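Local coordinates for cytochrome c2 iso-2 (Rhodospirillum centenum, PDB 1JDL), which carries electrons on a covalently bound c-type heme, serving as electron donor to the oxidized bacteriochlorophyll of photophosphorylation in purple non-sulfur photosynthetic bacteria, at residues V11-K14 against C15-C18; I69-L72 against P73-A77. One frame throughout, in Å; residues are numbered along the deposited sequence.

Contact 1 of 2, residues V11-K14 against C15-C18; sequences VFKK and CMAC. With HEM (protoporphyrin IX containing Fe), chain B.
The CB atom of Cys15 sits over one face of the Phe12 ring, 3.9 Å from its centroid and 21° off the ring normal, which makes this a CH-pi contact. SG of the same cysteine lies farther out and meets the ring obliquely as a sulfur-aromatic contact, with Phe12 CD1 3.6 Å from Cys15 SG. With CG anti to the backbone N (chi1 -166°), Phe12 swings its ring alongside the following turn, where Met16 CG approaches Phe12 CD2 obliquely, at 3.5 Å. Met16 then bends at chi3 (-62°), bringing its CE back to 3.7 Å from Lys13 CG; these two side chains run side by side in the same direction. Backbone bonds hold the turn itself: Phe12 O accepts two, from Cys15 N at 2.8 Å and from Met16 N at 3.0 Å. A water spans Lys13 O and Ala17 N. Outside the turn, the Phe12 ring also meets that of Tyr114 and packs on Val111 and Leu115 of helix 105-115, while Lys14 NZ forms a salt bridge with Glu107 OE2. Cys15 and Cys18 belong to the CXXCH heme-binding motif of cytochromes c, completed by the axial ligand His19. The apolar ring against the first thioether cysteine and the two bonds on one carbonyl are consistent with a turn that holds Cys15 in place for its covalent link to the heme.

Contact 2 of 2, residues I69-L72 against P73-A77; sequences IAYL and PDPNA. With HEM (protoporphyrin IX containing Fe), chain B.
Tyr71 turns one ring face to Pro75, whose CG stands 4.0 Å above the ring plane, offset toward the rim, while Pro75 CB comes within 3.5 Å of Tyr71 CE1. The two side chains cross at about a right angle. A chi1 of 162°, which places CG anti to the backbone N, carries the phenol toward the heme, where Tyr71 OH lies 3.5 Å from HEM C1A. Leu72 reaches the same cofactor through CD2, 3.8 Å from HEM C2B. This buried side also holds Met98, the axial iron ligand, which touches both Tyr71 and Pro75. Replacing Tyr71 by an alanine would probably open a gap between Pro75, Met98 and the heme, leaving the proline without the ring it packs on. A type I beta turn from Tyr71 to Asp74, closed by Asp74 N to Tyr71 O at 3.2 Å, links helix 65-71 to helix 75-85. Asp74 is the N-cap of the second helix: its OD1 accepts Ala77 N at 3.2 Å, with an N-H...O angle of 166°, although the donor lies well above the carboxylate plane. Toward solvent the packing gives way to polar contacts. There, at the exposed residue Ala70, a water donates to Ala70 O at 2.8 Å and also to Asp74 O, bridging the two carbonyls.

From the N terminus, helix 5-11 runs into contact 1, where residues 11-14 turn directly into 15-18 and deliver the chain to the heme. Helix 51-58 follows before helix 65-71 leads into contact 2, a second local turn that passes the chain to helix 75-85. Neither contact closes a long loop; they stand in series, without nesting or crossing. Their centres are 16 Å apart and their nearest atoms about 7 Å, so they do not touch, yet both meet the heme. Helix 105-115 gives a further common partner: its Val111 packs against Phe12 in contact 1 and Leu72 in contact 2, joining both turns to the C-terminal helix.

Contact 1 of 2, residues V11-K14 against C15-C18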
# COMPACT_ATOMS: atom_id res chain seq x y z
N VAL A 11 -10.82 -8.63 6.99
CA VAL A 11 -9.36 -8.60 7.00
C VAL A 11 -8.91 -7.16 7.23
O VAL A 11 -7.90 -6.91 7.89
CB VAL A 11 -8.77 -9.10 5.66
CG1 VAL A 11 -7.26 -8.94 5.67
CG2 VAL A 11 -9.14 -10.56 5.45
N PHE A 12 -9.66 -6.21 6.69
CA PHE A 12 -9.30 -4.80 6.83
C PHE A 12 -9.26 -4.35 8.28
O PHE A 12 -8.72 -3.28 8.59
CB PHE A 12 -10.27 -3.91 6.05
CG PHE A 12 -9.78 -2.51 5.87
CD1 PHE A 12 -8.77 -2.23 4.95
CD2 PHE A 12 -10.28 -1.47 6.64
CE1 PHE A 12 -8.27 -0.94 4.81
CE2 PHE A 12 -9.78 -0.18 6.51
CZ PHE A 12 -8.77 0.09 5.59
N LYS A 13 -9.85 -5.13 9.18
CA LYS A 13 -9.82 -4.78 10.59
C LYS A 13 -8.36 -4.71 11.04
O LYS A 13 -8.02 -3.96 11.96
CB LYS A 13 -10.57 -5.82 11.42
CG LYS A 13 -12.07 -5.82 11.18
CD LYS A 13 -12.77 -6.86 12.05
CE LYS A 13 -14.28 -6.81 11.86
NZ LYS A 13 -14.97 -7.83 12.70
N LYS A 14 -7.51 -5.48 10.38
CA LYS A 14 -6.08 -5.52 10.68
C LYS A 14 -5.35 -4.29 10.14
O LYS A 14 -4.17 -4.09 10.44
CB LYS A 14 -5.44 -6.77 10.09
CG LYS A 14 -5.96 -8.08 10.68
CD LYS A 14 -5.25 -9.27 10.06
CE LYS A 14 -5.72 -10.57 10.68
NZ LYS A 14 -4.96 -11.73 10.14
N CYS A 15 -6.05 -3.48 9.35
CA CYS A 15 -5.46 -2.27 8.77
C CYS A 15 -6.01 -1.02 9.43
O CYS A 15 -5.36 0.02 9.41
CB CYS A 15 -5.78 -2.15 7.28
SG CYS A 15 -5.72 -3.63 6.30
N MET A 16 -7.20 -1.13 10.01
CA MET A 16 -7.89 0.01 10.62
C MET A 16 -7.18 0.79 11.71
O MET A 16 -7.53 1.95 11.96
CB MET A 16 -9.26 -0.42 11.13
CG MET A 16 -10.21 -0.86 10.04
SD MET A 16 -11.90 -0.95 10.64
CE MET A 16 -11.74 -2.22 11.89
N ALA A 17 -6.20 0.19 12.36
CA ALA A 17 -5.48 0.90 13.41
C ALA A 17 -4.71 2.07 12.81
O ALA A 17 -4.46 3.06 13.49
CB ALA A 17 -4.51 -0.05 14.12
N CYS A 18 -4.36 1.96 11.53
CA CYS A 18 -3.58 3.00 10.87
C CYS A 18 -4.14 3.57 9.58
O CYS A 18 -3.66 4.60 9.11
CB CYS A 18 -2.19 2.45 10.56
SG CYS A 18 -1.43 1.66 11.97
CHA HEM B . 1.37 2.68 3.66
CHB HEM B . -1.80 -0.86 2.83
CHC HEM B . -1.83 -1.92 7.54
CHD HEM B . 0.89 1.93 8.41
C1A HEM B . 0.55 1.76 3.01
C2A HEM B . 0.41 1.66 1.58
C3A HEM B . -0.48 0.66 1.35
C4A HEM B . -0.89 0.16 2.65
CMA HEM B . -0.92 0.10 0.01
CAA HEM B . 1.04 2.62 0.55
CBA HEM B . 0.05 3.77 0.35
CGA HEM B . 0.57 4.89 -0.55
O1A HEM B . 1.66 4.77 -1.13
O2A HEM B . -0.14 5.92 -0.67
C1B HEM B . -2.10 -1.43 4.05
C2B HEM B . -3.00 -2.54 4.24
C3B HEM B . -2.80 -2.96 5.53
C4B HEM B . -2.02 -1.97 6.17
CMB HEM B . -3.96 -3.08 3.19
CAB HEM B . -3.01 -4.22 6.13
CBB HEM B . -3.48 -5.51 5.47
C1C HEM B . -1.05 -1.00 8.18
C2C HEM B . -0.84 -0.94 9.61
C3C HEM B . 0.06 0.04 9.81
C4C HEM B . 0.19 0.74 8.55
CMC HEM B . -1.52 -1.82 10.67
CAC HEM B . 0.89 0.28 10.93
CBC HEM B . 0.90 -0.35 12.31
C1D HEM B . 1.20 2.52 7.20
C2D HEM B . 2.07 3.67 7.07
C3D HEM B . 2.28 3.84 5.73
C4D HEM B . 1.50 2.80 5.05
CMD HEM B . 2.70 4.48 8.20
CAD HEM B . 3.23 4.85 5.08
CBD HEM B . 4.57 4.14 4.90
CGD HEM B . 5.68 5.04 4.40
O1D HEM B . 6.82 4.54 4.27
O2D HEM B . 5.43 6.23 4.13
NA HEM B . -0.24 0.83 3.66
NB HEM B . -1.51 -1.07 5.24
NC HEM B . -0.39 0.03 7.53
ND HEM B . 0.84 1.99 5.97
FE HEM B . -0.30 0.42 5.61
O HOH W 1 -5.89 -2.72 13.13

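Contact 2 of 2, residues I69-L72 against P73-A77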
# COMPACT_ATOMS: atom_id res chain seq x y z
N ILE A 69 -0.83 -6.86 -3.66
CA ILE A 69 -0.75 -8.25 -3.23
C ILE A 69 0.69 -8.68 -2.97
O ILE A 69 0.98 -9.36 -1.99
CB ILE A 69 -1.38 -9.20 -4.29
CG1 ILE A 69 -2.89 -8.98 -4.35
CG2 ILE A 69 -1.05 -10.65 -3.96
CD1 ILE A 69 -3.62 -9.39 -3.09
N ALA A 70 1.60 -8.27 -3.85
CA ALA A 70 3.01 -8.63 -3.72
C ALA A 70 3.72 -7.84 -2.63
O ALA A 70 4.74 -8.27 -2.09
CB ALA A 70 3.73 -8.43 -5.05
N TYR A 71 3.17 -6.67 -2.32
CA TYR A 71 3.72 -5.76 -1.32
C TYR A 71 3.42 -6.14 0.13
O TYR A 71 4.30 -6.12 0.98
CB TYR A 71 3.17 -4.36 -1.61
CG TYR A 71 3.25 -3.33 -0.50
CD1 TYR A 71 4.43 -2.64 -0.23
CD2 TYR A 71 2.11 -2.99 0.23
CE1 TYR A 71 4.48 -1.63 0.73
CE2 TYR A 71 2.15 -1.98 1.20
CZ TYR A 71 3.33 -1.31 1.44
OH TYR A 71 3.34 -0.29 2.36
N LEU A 72 2.17 -6.49 0.39
CA LEU A 72 1.72 -6.80 1.75
C LEU A 72 2.48 -7.82 2.61
O LEU A 72 2.56 -7.65 3.83
CB LEU A 72 0.23 -7.17 1.73
CG LEU A 72 -0.71 -5.99 1.43
CD1 LEU A 72 -2.13 -6.48 1.32
CD2 LEU A 72 -0.58 -4.93 2.52
N PRO A 73 3.06 -8.87 2.01
CA PRO A 73 3.78 -9.82 2.87
C PRO A 73 5.08 -9.28 3.48
O PRO A 73 5.54 -9.79 4.50
CB PRO A 73 4.00 -11.02 1.95
CG PRO A 73 4.08 -10.41 0.59
CD PRO A 73 3.00 -9.35 0.62
N ASP A 74 5.65 -8.26 2.86
CA ASP A 74 6.89 -7.66 3.33
C ASP A 74 7.06 -6.33 2.59
O ASP A 74 7.70 -6.27 1.54
CB ASP A 74 8.09 -8.57 3.02
CG ASP A 74 9.35 -8.15 3.76
OD1 ASP A 74 9.54 -6.94 4.01
OD2 ASP A 74 10.17 -9.04 4.08
N PRO A 75 6.47 -5.25 3.13
CA PRO A 75 6.55 -3.92 2.51
C PRO A 75 7.96 -3.48 2.11
O PRO A 75 8.18 -3.06 0.97
CB PRO A 75 5.92 -3.02 3.57
CG PRO A 75 4.88 -3.91 4.17
CD PRO A 75 5.64 -5.21 4.34
N ASN A 76 8.90 -3.56 3.05
CA ASN A 76 10.28 -3.16 2.77
C ASN A 76 10.92 -3.92 1.62
O ASN A 76 11.53 -3.33 0.73
CB ASN A 76 11.14 -3.34 4.03
CG ASN A 76 11.03 -2.16 4.97
OD1 ASN A 76 10.76 -2.33 6.17
ND2 ASN A 76 11.25 -0.96 4.45
N ALA A 77 10.77 -5.25 1.65
CA ALA A 77 11.35 -6.08 0.60
C ALA A 77 10.83 -5.70 -0.77
O ALA A 77 11.60 -5.61 -1.73
CB ALA A 77 11.06 -7.55 0.89
CHA HEM B . 1.37 2.68 3.66
CHB HEM B . -1.80 -0.86 2.83
CHC HEM B . -1.83 -1.92 7.54
CHD HEM B . 0.89 1.93 8.41
C1A HEM B . 0.55 1.76 3.01
C2A HEM B . 0.41 1.66 1.58
C3A HEM B . -0.48 0.66 1.35
C4A HEM B . -0.89 0.16 2.65
CMA HEM B . -0.92 0.10 0.01
CAA HEM B . 1.04 2.62 0.55
CBA HEM B . 0.05 3.77 0.35
CGA HEM B . 0.57 4.89 -0.55
O1A HEM B . 1.66 4.77 -1.13
O2A HEM B . -0.14 5.92 -0.67
C1B HEM B . -2.10 -1.43 4.05
C2B HEM B . -3.00 -2.54 4.24
C3B HEM B . -2.80 -2.96 5.53
C4B HEM B . -2.02 -1.97 6.17
CMB HEM B . -3.96 -3.08 3.19
CAB HEM B . -3.01 -4.22 6.13
CBB HEM B . -3.48 -5.51 5.47
C1C HEM B . -1.05 -1.00 8.18
C2C HEM B . -0.84 -0.94 9.61
C3C HEM B . 0.06 0.04 9.81
C4C HEM B . 0.19 0.74 8.55
CMC HEM B . -1.52 -1.82 10.67
CAC HEM B . 0.89 0.28 10.93
CBC HEM B . 0.90 -0.35 12.31
C1D HEM B . 1.20 2.52 7.20
C2D HEM B . 2.07 3.67 7.07
C3D HEM B . 2.28 3.84 5.73
C4D HEM B . 1.50 2.80 5.05
CMD HEM B . 2.70 4.48 8.20
CAD HEM B . 3.23 4.85 5.08
CBD HEM B . 4.57 4.14 4.90
CGD HEM B . 5.68 5.04 4.40
O1D HEM B . 6.82 4.54 4.27
O2D HEM B . 5.43 6.23 4.13
NA HEM B . -0.24 0.83 3.66
NB HEM B . -1.51 -1.07 5.24
NC HEM B . -0.39 0.03 7.53
ND HEM B . 0.84 1.99 5.97
FE HEM B . -0.30 0.42 5.61
O HOH W 2 6.93 -8.32 -0.41